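Local coordinates for protein Non-reducing end beta-L-arabinofuranosidase (Bacteroides thetaiotaomicron, PDB 5MQO) that probably hydrolyses glycosidic bonds of complex plant pectin as a gut bacterial family GH127 glycoside hydrolase, with aceric acidase or beta-L-arabinofuranosidase activity, at residues A[26-32]-A[250-254]; A[41-45]-A[112-118]; A[58-63]-A[463-467]; A[103-107]-A[125-130]; A[194-198]-A[220-224]. All blocks are in the same frame, centred on the assembly; numbering follows the deposited sequence.

Contact 1 of 5, residues A[26-32]-A[250-254]; sequences TDMSQSR and EMYRA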
# COMPACT_ATOMS: atom_id res chain seq x y z
N THR A 26 -11.71 5.74 -5.31
CA THR A 26 -12.61 6.03 -4.19
C THR A 26 -13.07 7.49 -4.15
O THR A 26 -12.27 8.43 -4.10
CB THR A 26 -12.06 5.59 -2.81
OG1 THR A 26 -10.68 5.96 -2.69
CG2 THR A 26 -12.17 4.08 -2.69
N ASP A 27 -14.38 7.64 -4.05
CA ASP A 27 -15.02 8.88 -4.25
C ASP A 27 -15.60 9.49 -2.97
O ASP A 27 -16.79 9.34 -2.70
CB ASP A 27 -16.11 8.64 -5.26
CG ASP A 27 -16.77 9.88 -5.70
OD1 ASP A 27 -16.17 10.96 -5.51
OD2 ASP A 27 -17.89 9.76 -6.25
N MET A 28 -14.77 10.22 -2.23
CA MET A 28 -15.22 11.01 -1.07
C MET A 28 -15.72 12.43 -1.48
O MET A 28 -15.84 13.33 -0.66
CB MET A 28 -14.10 11.10 -0.03
CG MET A 28 -13.72 9.73 0.51
SD MET A 28 -12.54 9.55 1.86
CE MET A 28 -13.05 10.87 2.91
N SER A 29 -16.07 12.61 -2.75
CA SER A 29 -16.42 13.91 -3.27
C SER A 29 -17.70 14.51 -2.66
O SER A 29 -17.79 15.72 -2.56
CB SER A 29 -16.52 13.82 -4.79
OG SER A 29 -17.59 12.96 -5.14
N GLN A 30 -18.65 13.67 -2.26
CA GLN A 30 -19.88 14.08 -1.53
C GLN A 30 -19.81 13.83 -0.03
O GLN A 30 -20.80 14.04 0.66
CB GLN A 30 -21.11 13.29 -2.03
CG GLN A 30 -21.28 13.19 -3.54
CD GLN A 30 -21.71 14.50 -4.16
OE1 GLN A 30 -22.83 14.96 -3.93
NE2 GLN A 30 -20.83 15.12 -4.96
N SER A 31 -18.69 13.35 0.48
CA SER A 31 -18.65 12.90 1.86
C SER A 31 -18.57 14.10 2.80
O SER A 31 -17.73 14.95 2.60
CB SER A 31 -17.47 11.95 2.06
OG SER A 31 -17.64 10.80 1.25
N ARG A 32 -19.45 14.18 3.80
CA ARG A 32 -19.65 15.43 4.55
C ARG A 32 -18.46 15.86 5.38
O ARG A 32 -18.30 17.04 5.63
CB ARG A 32 -20.85 15.32 5.48
CG ARG A 32 -22.16 14.89 4.81
CD ARG A 32 -22.81 13.72 5.55
NE ARG A 32 -24.16 13.38 5.08
CZ ARG A 32 -24.94 12.40 5.58
NH1 ARG A 32 -24.53 11.62 6.60
NH2 ARG A 32 -26.14 12.20 5.05
N GLU A 250 -18.42 2.29 -0.34
CA GLU A 250 -18.22 2.74 -1.70
C GLU A 250 -19.53 2.60 -2.52
O GLU A 250 -19.77 3.38 -3.43
CB GLU A 250 -17.04 2.02 -2.34
CG GLU A 250 -16.40 2.79 -3.48
CD GLU A 250 -15.92 4.18 -3.09
OE1 GLU A 250 -16.04 5.10 -3.95
OE2 GLU A 250 -15.40 4.35 -1.96
N MET A 251 -20.37 1.64 -2.18
CA MET A 251 -21.66 1.53 -2.85
C MET A 251 -22.63 2.61 -2.44
O MET A 251 -23.40 3.07 -3.29
CB MET A 251 -22.30 0.18 -2.62
CG MET A 251 -21.94 -0.78 -3.72
SD MET A 251 -22.90 -0.42 -5.20
CE MET A 251 -22.18 -1.68 -6.22
N TYR A 252 -22.60 3.01 -1.17
CA TYR A 252 -23.40 4.17 -0.74
C TYR A 252 -22.95 5.42 -1.48
O TYR A 252 -23.75 6.11 -2.07
CB TYR A 252 -23.29 4.40 0.76
CG TYR A 252 -23.75 5.75 1.24
CD1 TYR A 252 -25.10 6.11 1.27
CD2 TYR A 252 -22.82 6.68 1.71
CE1 TYR A 252 -25.51 7.36 1.74
CE2 TYR A 252 -23.21 7.93 2.18
CZ TYR A 252 -24.56 8.27 2.19
OH TYR A 252 -24.89 9.53 2.68
N ARG A 253 -21.64 5.65 -1.47
CA ARG A 253 -21.03 6.67 -2.32
C ARG A 253 -21.49 6.64 -3.76
O ARG A 253 -21.73 7.70 -4.32
CB ARG A 253 -19.50 6.57 -2.29
CG ARG A 253 -18.94 7.16 -1.00
CD ARG A 253 -17.52 6.74 -0.75
NE ARG A 253 -17.10 7.17 0.56
CZ ARG A 253 -15.94 6.81 1.11
NH1 ARG A 253 -15.09 6.05 0.43
NH2 ARG A 253 -15.62 7.23 2.33
N ALA A 254 -21.59 5.46 -4.35
CA ALA A 254 -21.99 5.33 -5.75
C ALA A 254 -23.50 5.39 -6.03
O ALA A 254 -23.87 5.64 -7.17
CB ALA A 254 -21.43 4.06 -6.33

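Contact 2 of 5, residues A[41-45]-A[112-118]; sequences IDAVH and SVYAVNK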
# COMPACT_ATOMS: atom_id res chain seq x y z
N ILE A 41 -10.84 8.12 -12.07
CA ILE A 41 -10.10 6.89 -12.33
C ILE A 41 -9.36 6.93 -13.67
O ILE A 41 -8.35 6.26 -13.84
CB ILE A 41 -11.04 5.65 -12.18
CG1 ILE A 41 -10.24 4.36 -12.08
CG2 ILE A 41 -12.05 5.55 -13.31
CD1 ILE A 41 -11.06 3.20 -11.55
N ASP A 42 -9.86 7.77 -14.59
CA ASP A 42 -9.31 7.99 -15.95
C ASP A 42 -8.38 9.23 -16.14
O ASP A 42 -7.76 9.40 -17.22
CB ASP A 42 -10.46 8.05 -16.98
CG ASP A 42 -11.50 9.19 -16.72
OD1 ASP A 42 -11.59 9.80 -15.63
OD2 ASP A 42 -12.29 9.45 -17.64
N ALA A 43 -8.24 10.04 -15.09
CA ALA A 43 -7.56 11.34 -15.18
C ALA A 43 -6.03 11.32 -15.19
O ALA A 43 -5.43 12.23 -15.75
CB ALA A 43 -8.02 12.23 -14.04
N VAL A 44 -5.40 10.33 -14.56
CA VAL A 44 -3.95 10.31 -14.43
C VAL A 44 -3.41 9.12 -15.21
O VAL A 44 -3.88 8.01 -15.01
CB VAL A 44 -3.53 10.25 -12.93
CG1 VAL A 44 -2.01 10.25 -12.77
CG2 VAL A 44 -4.12 11.42 -12.15
N HIS A 45 -2.47 9.35 -16.14
CA HIS A 45 -1.67 8.28 -16.77
C HIS A 45 -0.20 8.45 -16.39
O HIS A 45 0.35 9.53 -16.56
CB HIS A 45 -1.68 8.31 -18.32
CG HIS A 45 -3.02 8.51 -18.96
ND1 HIS A 45 -4.22 8.21 -18.35
CD2 HIS A 45 -3.33 8.93 -20.21
CE1 HIS A 45 -5.21 8.48 -19.18
NE2 HIS A 45 -4.70 8.90 -20.32
N SER A 112 -9.36 -0.97 -14.45
CA SER A 112 -8.59 0.13 -13.90
C SER A 112 -7.53 0.58 -14.88
O SER A 112 -7.26 1.78 -15.04
CB SER A 112 -7.95 -0.32 -12.58
OG SER A 112 -8.96 -0.61 -11.62
N VAL A 113 -6.91 -0.43 -15.49
CA VAL A 113 -5.98 -0.30 -16.61
C VAL A 113 -6.66 0.31 -17.84
O VAL A 113 -6.13 1.23 -18.45
CB VAL A 113 -5.41 -1.69 -16.97
CG1 VAL A 113 -4.74 -1.71 -18.34
CG2 VAL A 113 -4.43 -2.14 -15.88
N TYR A 114 -7.82 -0.23 -18.20
CA TYR A 114 -8.64 0.32 -19.27
C TYR A 114 -8.94 1.80 -19.09
O TYR A 114 -8.87 2.55 -20.05
CB TYR A 114 -9.95 -0.47 -19.41
CG TYR A 114 -10.87 0.06 -20.47
CD1 TYR A 114 -10.75 -0.34 -21.81
CD2 TYR A 114 -11.86 0.98 -20.15
CE1 TYR A 114 -11.59 0.18 -22.79
CE2 TYR A 114 -12.71 1.49 -21.11
CZ TYR A 114 -12.58 1.09 -22.42
OH TYR A 114 -13.45 1.61 -23.35
N ALA A 115 -9.25 2.23 -17.88
CA ALA A 115 -9.54 3.66 -17.64
C ALA A 115 -8.42 4.60 -18.14
O ALA A 115 -8.68 5.72 -18.57
CB ALA A 115 -9.82 3.91 -16.16
N VAL A 116 -7.20 4.10 -18.07
CA VAL A 116 -6.00 4.82 -18.53
C VAL A 116 -5.76 4.71 -20.03
O VAL A 116 -5.31 5.69 -20.63
CB VAL A 116 -4.74 4.31 -17.75
CG1 VAL A 116 -3.42 4.69 -18.42
CG2 VAL A 116 -4.75 4.86 -16.34
N ASN A 117 -5.97 3.52 -20.61
CA ASN A 117 -5.46 3.22 -21.96
C ASN A 117 -6.51 2.91 -23.03
O ASN A 117 -6.18 2.89 -24.21
CB ASN A 117 -4.36 2.13 -21.90
CG ASN A 117 -4.91 0.72 -21.73
OD1 ASN A 117 -6.12 0.48 -21.69
ND2 ASN A 117 -4.00 -0.23 -21.65
N LYS A 118 -7.76 2.65 -22.64
CA LYS A 118 -8.91 2.54 -23.56
C LYS A 118 -8.74 1.46 -24.63
O LYS A 118 -9.33 1.56 -25.70
CB LYS A 118 -9.19 3.90 -24.25
CG LYS A 118 -9.27 5.11 -23.33
CD LYS A 118 -10.53 5.10 -22.47
CE LYS A 118 -10.58 6.33 -21.57
NZ LYS A 118 -11.92 6.54 -20.99

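Contact 3 of 5, residues A[58-63]-A[463-467]; sequences FSGTSL and LRTLC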
# COMPACT_ATOMS: atom_id res chain seq x y z
N PHE A 58 2.72 -4.57 -15.75
CA PHE A 58 1.49 -5.06 -15.13
C PHE A 58 0.36 -5.21 -16.15
O PHE A 58 -0.35 -6.22 -16.13
CB PHE A 58 0.99 -4.20 -13.94
CG PHE A 58 2.04 -3.88 -12.91
CD1 PHE A 58 3.03 -4.80 -12.55
CD2 PHE A 58 2.03 -2.63 -12.28
CE1 PHE A 58 4.00 -4.47 -11.61
CE2 PHE A 58 3.00 -2.31 -11.35
CZ PHE A 58 3.99 -3.23 -11.01
N SER A 59 0.20 -4.21 -17.02
CA SER A 59 -0.89 -4.19 -18.02
C SER A 59 -0.59 -5.11 -19.21
O SER A 59 -1.44 -5.85 -19.69
CB SER A 59 -1.14 -2.75 -18.54
OG SER A 59 -0.22 -2.41 -19.57
N GLY A 60 0.65 -5.05 -19.67
CA GLY A 60 1.04 -5.81 -20.81
C GLY A 60 1.66 -7.15 -20.51
O GLY A 60 2.33 -7.70 -21.39
N THR A 61 1.45 -7.72 -19.33
CA THR A 61 1.99 -9.08 -19.05
C THR A 61 1.31 -9.77 -17.90
O THR A 61 0.84 -10.91 -18.04
CB THR A 61 3.50 -9.05 -18.74
OG1 THR A 61 4.20 -8.38 -19.79
CG2 THR A 61 4.06 -10.47 -18.57
N SER A 62 1.31 -9.10 -16.75
CA SER A 62 0.82 -9.67 -15.51
C SER A 62 -0.64 -10.09 -15.62
O SER A 62 -0.96 -11.22 -15.28
CB SER A 62 1.03 -8.69 -14.36
OG SER A 62 2.36 -8.25 -14.30
N LEU A 63 -1.51 -9.20 -16.11
CA LEU A 63 -2.93 -9.53 -16.30
C LEU A 63 -3.17 -10.76 -17.19
O LEU A 63 -3.97 -11.62 -16.82
CB LEU A 63 -3.71 -8.33 -16.87
CG LEU A 63 -3.83 -7.08 -16.00
CD1 LEU A 63 -4.25 -5.90 -16.84
CD2 LEU A 63 -4.81 -7.28 -14.85
N LEU A 463 -1.87 -7.38 -7.63
CA LEU A 463 -1.85 -6.92 -9.02
C LEU A 463 -2.87 -5.80 -9.29
O LEU A 463 -2.54 -4.78 -9.87
CB LEU A 463 -2.05 -8.09 -10.00
CG LEU A 463 -2.01 -7.75 -11.51
CD1 LEU A 463 -0.77 -6.98 -11.92
CD2 LEU A 463 -2.15 -9.01 -12.38
N ARG A 464 -4.10 -5.96 -8.85
CA ARG A 464 -5.05 -4.88 -9.04
C ARG A 464 -4.64 -3.61 -8.31
O ARG A 464 -4.90 -2.51 -8.78
CB ARG A 464 -6.47 -5.31 -8.66
CG ARG A 464 -6.76 -5.36 -7.18
CD ARG A 464 -7.31 -4.05 -6.61
NE ARG A 464 -8.67 -4.25 -6.13
CZ ARG A 464 -9.01 -4.97 -5.06
NH1 ARG A 464 -8.10 -5.56 -4.29
NH2 ARG A 464 -10.30 -5.10 -4.74
N THR A 465 -3.99 -3.75 -7.16
CA THR A 465 -3.57 -2.57 -6.41
C THR A 465 -2.48 -1.87 -7.21
O THR A 465 -2.60 -0.67 -7.51
CB THR A 465 -3.11 -2.91 -4.99
OG1 THR A 465 -4.26 -3.18 -4.18
CG2 THR A 465 -2.38 -1.74 -4.37
N LEU A 466 -1.46 -2.62 -7.58
CA LEU A 466 -0.38 -2.06 -8.40
C LEU A 466 -0.90 -1.50 -9.73
O LEU A 466 -0.43 -0.46 -10.14
CB LEU A 466 0.75 -3.06 -8.62
CG LEU A 466 1.50 -3.47 -7.36
CD1 LEU A 466 2.22 -4.79 -7.56
CD2 LEU A 466 2.47 -2.40 -6.93
N CYS A 467 -1.87 -2.16 -10.36
CA CYS A 467 -2.53 -1.62 -11.58
C CYS A 467 -3.28 -0.28 -11.36
O CYS A 467 -3.71 0.33 -12.33
CB CYS A 467 -3.52 -2.63 -12.18
SG CYS A 467 -2.79 -4.04 -13.05

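Contact 4 of 5, residues A[103-107]-A[125-130]; sequences MYKWM and LMDNFI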
# COMPACT_ATOMS: atom_id res chain seq x y z
N MET A 103 -11.16 -13.54 -9.41
CA MET A 103 -11.49 -13.05 -10.74
C MET A 103 -12.11 -11.67 -10.77
O MET A 103 -11.90 -10.94 -11.73
CB MET A 103 -12.48 -13.99 -11.41
CG MET A 103 -11.89 -15.34 -11.76
SD MET A 103 -12.76 -16.14 -13.12
CE MET A 103 -14.47 -16.07 -12.52
N TYR A 104 -12.91 -11.35 -9.76
CA TYR A 104 -13.50 -10.02 -9.62
C TYR A 104 -12.44 -8.98 -9.31
O TYR A 104 -12.60 -7.85 -9.69
CB TYR A 104 -14.55 -9.97 -8.50
CG TYR A 104 -15.73 -10.89 -8.68
CD1 TYR A 104 -16.46 -10.91 -9.87
CD2 TYR A 104 -16.15 -11.73 -7.65
CE1 TYR A 104 -17.57 -11.75 -10.02
CE2 TYR A 104 -17.25 -12.57 -7.80
CZ TYR A 104 -17.96 -12.58 -8.98
OH TYR A 104 -19.04 -13.42 -9.11
N LYS A 105 -11.39 -9.37 -8.58
CA LYS A 105 -10.24 -8.48 -8.33
C LYS A 105 -9.44 -8.29 -9.60
O LYS A 105 -9.10 -7.18 -9.92
CB LYS A 105 -9.35 -8.97 -7.16
CG LYS A 105 -9.97 -8.68 -5.79
CD LYS A 105 -9.14 -9.18 -4.62
CE LYS A 105 -9.32 -10.68 -4.39
NZ LYS A 105 -8.62 -11.18 -3.17
N TRP A 106 -9.15 -9.39 -10.30
CA TRP A 106 -8.47 -9.36 -11.60
C TRP A 106 -9.16 -8.38 -12.54
O TRP A 106 -8.54 -7.46 -13.08
CB TRP A 106 -8.44 -10.78 -12.21
CG TRP A 106 -7.86 -10.86 -13.64
CD1 TRP A 106 -6.54 -10.94 -13.98
CD2 TRP A 106 -8.59 -10.89 -14.87
NE1 TRP A 106 -6.40 -11.01 -15.34
CE2 TRP A 106 -7.63 -10.97 -15.92
CE3 TRP A 106 -9.95 -10.83 -15.21
CZ2 TRP A 106 -7.99 -11.01 -17.28
CZ3 TRP A 106 -10.31 -10.87 -16.57
CH2 TRP A 106 -9.33 -10.96 -17.59
N MET A 107 -10.46 -8.61 -12.70
CA MET A 107 -11.33 -7.84 -13.59
C MET A 107 -11.37 -6.36 -13.19
O MET A 107 -11.33 -5.48 -14.04
CB MET A 107 -12.72 -8.51 -13.57
CG MET A 107 -13.92 -7.65 -13.89
SD MET A 107 -14.15 -7.45 -15.64
CE MET A 107 -15.08 -5.93 -15.54
N LEU A 125 -13.19 -8.07 -23.77
CA LEU A 125 -12.83 -9.03 -22.72
C LEU A 125 -13.58 -8.80 -21.40
O LEU A 125 -13.88 -9.76 -20.68
CB LEU A 125 -11.32 -8.97 -22.48
CG LEU A 125 -10.72 -9.72 -21.30
CD1 LEU A 125 -11.03 -11.21 -21.32
CD2 LEU A 125 -9.21 -9.48 -21.31
N MET A 126 -13.88 -7.54 -21.08
CA MET A 126 -14.73 -7.23 -19.92
C MET A 126 -16.21 -7.58 -20.14
O MET A 126 -16.82 -8.27 -19.31
CB MET A 126 -14.56 -5.75 -19.51
CG MET A 126 -13.21 -5.50 -18.83
SD MET A 126 -13.01 -3.93 -17.99
CE MET A 126 -12.90 -2.79 -19.37
N ASP A 127 -16.76 -7.12 -21.26
CA ASP A 127 -18.14 -7.44 -21.65
C ASP A 127 -18.44 -8.93 -21.68
O ASP A 127 -19.56 -9.32 -21.37
CB ASP A 127 -18.48 -6.85 -23.03
CG ASP A 127 -18.80 -5.37 -22.98
OD1 ASP A 127 -18.98 -4.78 -21.88
OD2 ASP A 127 -18.91 -4.79 -24.07
N ASN A 128 -17.45 -9.74 -22.03
CA ASN A 128 -17.59 -11.20 -21.92
C ASN A 128 -17.56 -11.72 -20.48
O ASN A 128 -18.33 -12.60 -20.12
CB ASN A 128 -16.56 -11.94 -22.78
CG ASN A 128 -16.98 -12.01 -24.24
OD1 ASN A 128 -18.13 -12.36 -24.53
ND2 ASN A 128 -16.06 -11.68 -25.15
N PHE A 129 -16.67 -11.19 -19.66
CA PHE A 129 -16.63 -11.58 -18.25
C PHE A 129 -17.95 -11.25 -17.57
O PHE A 129 -18.54 -12.09 -16.88
CB PHE A 129 -15.48 -10.88 -17.52
CG PHE A 129 -15.34 -11.30 -16.10
CD1 PHE A 129 -14.67 -12.48 -15.77
CD2 PHE A 129 -15.89 -10.55 -15.07
CE1 PHE A 129 -14.55 -12.89 -14.45
CE2 PHE A 129 -15.78 -10.96 -13.75
CZ PHE A 129 -15.11 -12.13 -13.44
N ILE A 130 -18.41 -10.03 -17.82
CA ILE A 130 -19.67 -9.50 -17.28
C ILE A 130 -20.90 -10.32 -17.73
O ILE A 130 -21.77 -10.65 -16.91
CB ILE A 130 -19.83 -8.02 -17.66
CG1 ILE A 130 -18.75 -7.18 -16.97
CG2 ILE A 130 -21.20 -7.48 -17.31
CD1 ILE A 130 -18.45 -5.86 -17.66

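Contact 5 of 5, residues A[194-198]-A[220-224]; sequences LGHLM and ATDFL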
# COMPACT_ATOMS: atom_id res chain seq x y z
N LEU A 194 -19.28 -12.03 -2.94
CA LEU A 194 -20.11 -10.87 -3.22
C LEU A 194 -19.45 -9.54 -2.93
O LEU A 194 -19.63 -8.60 -3.68
CB LEU A 194 -21.44 -10.94 -2.47
CG LEU A 194 -22.43 -11.99 -2.99
CD1 LEU A 194 -23.82 -11.63 -2.50
CD2 LEU A 194 -22.45 -12.13 -4.52
N GLY A 195 -18.69 -9.46 -1.85
CA GLY A 195 -18.03 -8.21 -1.52
C GLY A 195 -17.07 -7.71 -2.60
O GLY A 195 -16.90 -6.50 -2.78
N HIS A 196 -16.44 -8.65 -3.29
CA HIS A 196 -15.50 -8.32 -4.33
C HIS A 196 -16.22 -7.95 -5.60
O HIS A 196 -15.73 -7.11 -6.35
CB HIS A 196 -14.56 -9.48 -4.57
CG HIS A 196 -13.67 -9.73 -3.40
ND1 HIS A 196 -12.75 -8.80 -2.97
CD2 HIS A 196 -13.59 -10.78 -2.55
CE1 HIS A 196 -12.12 -9.27 -1.91
NE2 HIS A 196 -12.61 -10.47 -1.63
N LEU A 197 -17.38 -8.55 -5.84
CA LEU A 197 -18.23 -8.12 -6.94
C LEU A 197 -18.62 -6.64 -6.81
O LEU A 197 -18.66 -5.94 -7.82
CB LEU A 197 -19.49 -8.98 -7.06
CG LEU A 197 -20.43 -8.66 -8.23
CD1 LEU A 197 -19.83 -9.08 -9.56
CD2 LEU A 197 -21.75 -9.36 -8.01
N MET A 198 -18.88 -6.16 -5.59
CA MET A 198 -19.23 -4.76 -5.41
C MET A 198 -18.15 -3.84 -5.99
O MET A 198 -18.41 -2.99 -6.82
CB MET A 198 -19.47 -4.41 -3.95
CG MET A 198 -20.65 -5.09 -3.27
SD MET A 198 -20.94 -4.43 -1.60
CE MET A 198 -19.51 -5.05 -0.72
N ALA A 220 -26.18 -7.48 -5.65
CA ALA A 220 -25.37 -8.24 -4.67
C ALA A 220 -25.38 -7.56 -3.31
O ALA A 220 -25.49 -8.21 -2.25
CB ALA A 220 -23.94 -8.36 -5.17
N THR A 221 -25.27 -6.23 -3.35
CA THR A 221 -25.29 -5.40 -2.17
C THR A 221 -26.62 -5.54 -1.43
O THR A 221 -26.63 -5.70 -0.20
CB THR A 221 -25.02 -3.93 -2.56
OG1 THR A 221 -23.79 -3.84 -3.29
CG2 THR A 221 -25.00 -3.01 -1.35
N ASP A 222 -27.73 -5.48 -2.17
CA ASP A 222 -29.09 -5.64 -1.57
C ASP A 222 -29.23 -7.01 -0.91
O ASP A 222 -29.83 -7.15 0.17
CB ASP A 222 -30.19 -5.41 -2.61
CG ASP A 222 -30.30 -3.94 -3.04
OD1 ASP A 222 -30.09 -3.03 -2.22
OD2 ASP A 222 -30.62 -3.66 -4.22
N PHE A 223 -28.64 -8.02 -1.55
CA PHE A 223 -28.62 -9.34 -0.99
C PHE A 223 -27.87 -9.40 0.36
O PHE A 223 -28.37 -10.01 1.30
CB PHE A 223 -28.05 -10.36 -1.98
CG PHE A 223 -28.03 -11.73 -1.42
CD1 PHE A 223 -29.22 -12.44 -1.30
CD2 PHE A 223 -26.86 -12.28 -0.90
CE1 PHE A 223 -29.23 -13.69 -0.71
CE2 PHE A 223 -26.87 -13.52 -0.32
CZ PHE A 223 -28.06 -14.23 -0.22
N LEU A 224 -26.69 -8.79 0.45
CA LEU A 224 -26.00 -8.67 1.73
C LEU A 224 -26.84 -7.94 2.78
O LEU A 224 -26.86 -8.37 3.93
CB LEU A 224 -24.70 -7.91 1.61
CG LEU A 224 -23.58 -8.45 0.74
CD1 LEU A 224 -22.35 -7.58 0.94
CD2 LEU A 224 -23.29 -9.90 1.09

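Contact 1 of 5, residues A[26-32]-A[250-254]
Two torsions of E250, chi1 at -156° and chi2 at 57°, first carry the chain away from its own backbone N and then fold it, so that the carboxylate faces the backbone of T26 and D27. The evidence for a directed bond is its geometry: D27 N donates to E250 OE1 over 3.0 Å at an N-H...O angle of 164°, on the syn side of the carboxylate. The other oxygen, E250 OE2, takes a salt bridge from R253 NH1 at 2.9 Å, close to the guanidinium plane, and T26 CG2 packs on this same OE2 at 3.3 Å. R253 stays extended from CG to NE and runs alongside M28, whose CG lies over one guanidinium face, 3.6 Å from R253 NH2. Farther back, D27 O approaches R253 CD at 3.3 Å. The loop holds its own shape through an Asx turn, D27 OD1 accepting from S29 N, and a type I turn from M28 to S31. E250 OE1 also forms a salt bridge with R206 NH1, while R253 is bridged to D309 and E313 of helix 297-314. The buried E250 carboxylate is thus met by two arginines, which would probably balance its charge, and this network ties the N-terminal loop to helix 243-255.

Contact 2 of 5, residues A[41-45]-A[112-118]
S112 OG, against which I41 CD1 rests loosely at 4.4 Å, is gripped by two hydrogen bonds, one with E108 O in its own helix and one with Q468 NE2. The contact is a helix-to-sheet junction: the C-terminal end of helix 102-117, in the helical catalytic domain, meets the loop entering strand 44-46 and the start of that strand, an outermost one of an antiparallel sheet. A115 points its methyl at this loop, with CB 3.6 Å from I41 O and 4.0 Å from I41 CG2. Next along, A115 O takes a CA-H...O contact from D42 CA, 3.5 Å long and 122° at the hydrogen, a bent and therefore weak interaction. The helix ends at N117; K118, with positive phi, is the first residue after it, and its ammonium and the D42 carboxylate are opposite in charge but too far apart for a salt bridge. V44 contributes backbone, its O lying 3.5 Å from V116 CG2, and H45 is held in the sheet by backbone bonding with T490. Over one face of the H45 imidazole, offset toward the rim, sits V116 O; H45 NE2 is 3.3 Å from it, but at an angle too poor for a hydrogen bond. V116 CG1 slides past the same ring, 3.6 Å from H45 ND1.

Contact 3 of 5, residues A[58-63]-A[463-467]
The first long helix of the catalytic domain, 50-69, meets the last one, 458-466, in this buried apolar seam, bringing together parts 400 residues apart, consistent with closure of the (alpha/alpha)6 barrel of GH127 catalytic domains. L466 CB stands over one face of the F58 ring, 4.0 Å from the centroid and 28° off the normal, which satisfies a CH-pi contact; the closest carbon is F58 CE2, at 3.6 Å. L463, with CG anti to its backbone N (chi1 -179°), lays its two methyls against S62: L463 CD1 packs on S62 CB at 3.5 Å and also on F58 CB at 3.9 Å, while L463 CD2 reaches L63 CD2 at 4.0 Å. C467 SG completes the seam, 3.9 Å from F58 CB. Helix 50-69 widens here into a pi-type turn, seen in the bond from L63 N to F58 O at 3.2 Å. S62 OG, in the plane of the F58 ring at its edge, is hydrogen-bonded to G424 O. Around the seam, V113 of helix 102-117 packs on S59, L63 and C467, V416 of helix 402-416 touches L466, and the C383-C458 disulfide joins the start of helix 458-466 to helix 382-399.

Contact 4 of 5, residues A[103-107]-A[125-130]
The F129 ring has M107 CB over one face, 4.2 Å from the centroid and 24° off the normal, a CH-pi contact offset toward the rim. At its edge, in the ring plane, lie M103 SD and Y104 CD1, the latter 3.9 Å from F129 CE2. This is the core of a helical hairpin of the alpha-helical catalytic domain, formed by helices 102-117 and 120-136; the two short segments run with axes 11.7 Å apart at a signed crossing angle of -154°. That rather wide spacing is filled by long side chains. Two methionines meet the F129 ring in Met-aromatic contacts of different geometry: M103 SD is edge-on at 5.3 Å from the centroid, whereas M107 SD approaches obliquely at 4.5 Å. M103 also brings its methyl to the rim, with CE 3.7 Å from F129 CE1. F129 CG is anti to its backbone N (chi1 -177°), which places the ring among M103, Y104 and M107, held mainly by carbon and sulfur. At one margin the W106 and L125 side chains cross at about a right angle, W106 CH2 to L125 CD2 4.0 Å, and the indole also stacks with W67. Bent at chi2, the M107 chain carries CE past the phenyl ring to the second helix, 3.8 Å from M126 SD, with I130 CD1 also beside it.

Contact 5 of 5, residues A[194-198]-A[220-224]
L194, A220, M198 and T221 make the tight part of this helical hairpin, in which the successive helices 192-208 and 212-230 of the helical catalytic domain pack roughly antiparallel, 139° between the directions of the short segments. The CA atoms of L194 and A220 are 6.1 Å apart, and the segment axes approach to 9.6 Å. The A220 methyl sits where the backbones come near: L197 CD2 touches A220 CB at 3.7 Å, and L194 CD2 lies on the same methyl. The other branch, L194 CD1, presses obliquely on F223, 3.5 Å from its CD2, while meeting L224 CD2 at 4.0 Å. Looser is the meeting of M198 and L224, which reach toward each other tip to tip, M198 CE to L224 CD1 at 4.1 Å. The solvent side is marked by F223, which takes part in the contact yet is partly exposed; the F223 and Y142 rings stack edge-to-face. The packing across the pair is almost wholly apolar, the exception being T221, whose hydroxyl is set beside the backbone N (chi1 -56°) and hydrogen-bonded to A217 O one turn back. There the M198 and T221 side chains cross at about a right angle, M198 SD 3.4 Å from T221 OG1.

Contacts 2, 3 and 4 form a close group: centres are about 13 Å apart for contacts 2 and 3, about 14 Å for 3 and 4, and about 16 Å for 2 and 4; contacts 2 and 4 share helix 102-117. L63 O and W106 NE1, 2.9 Å apart, probably hydrogen-bond contacts 3 and 4. Contact 5 touches contact 4, with Y104 CE1 packed on L197 CD1 at 3.5 Å, and reaches contact 1, centres about 17 Å away, through M251 CG on T221 OG1 at 3.6 Å. Contacts 4 and 5 join sequence-adjacent helices, whereas contact 3 joins helices 400 residues apart and contact 1 joins an N-terminal loop to helix 243-255.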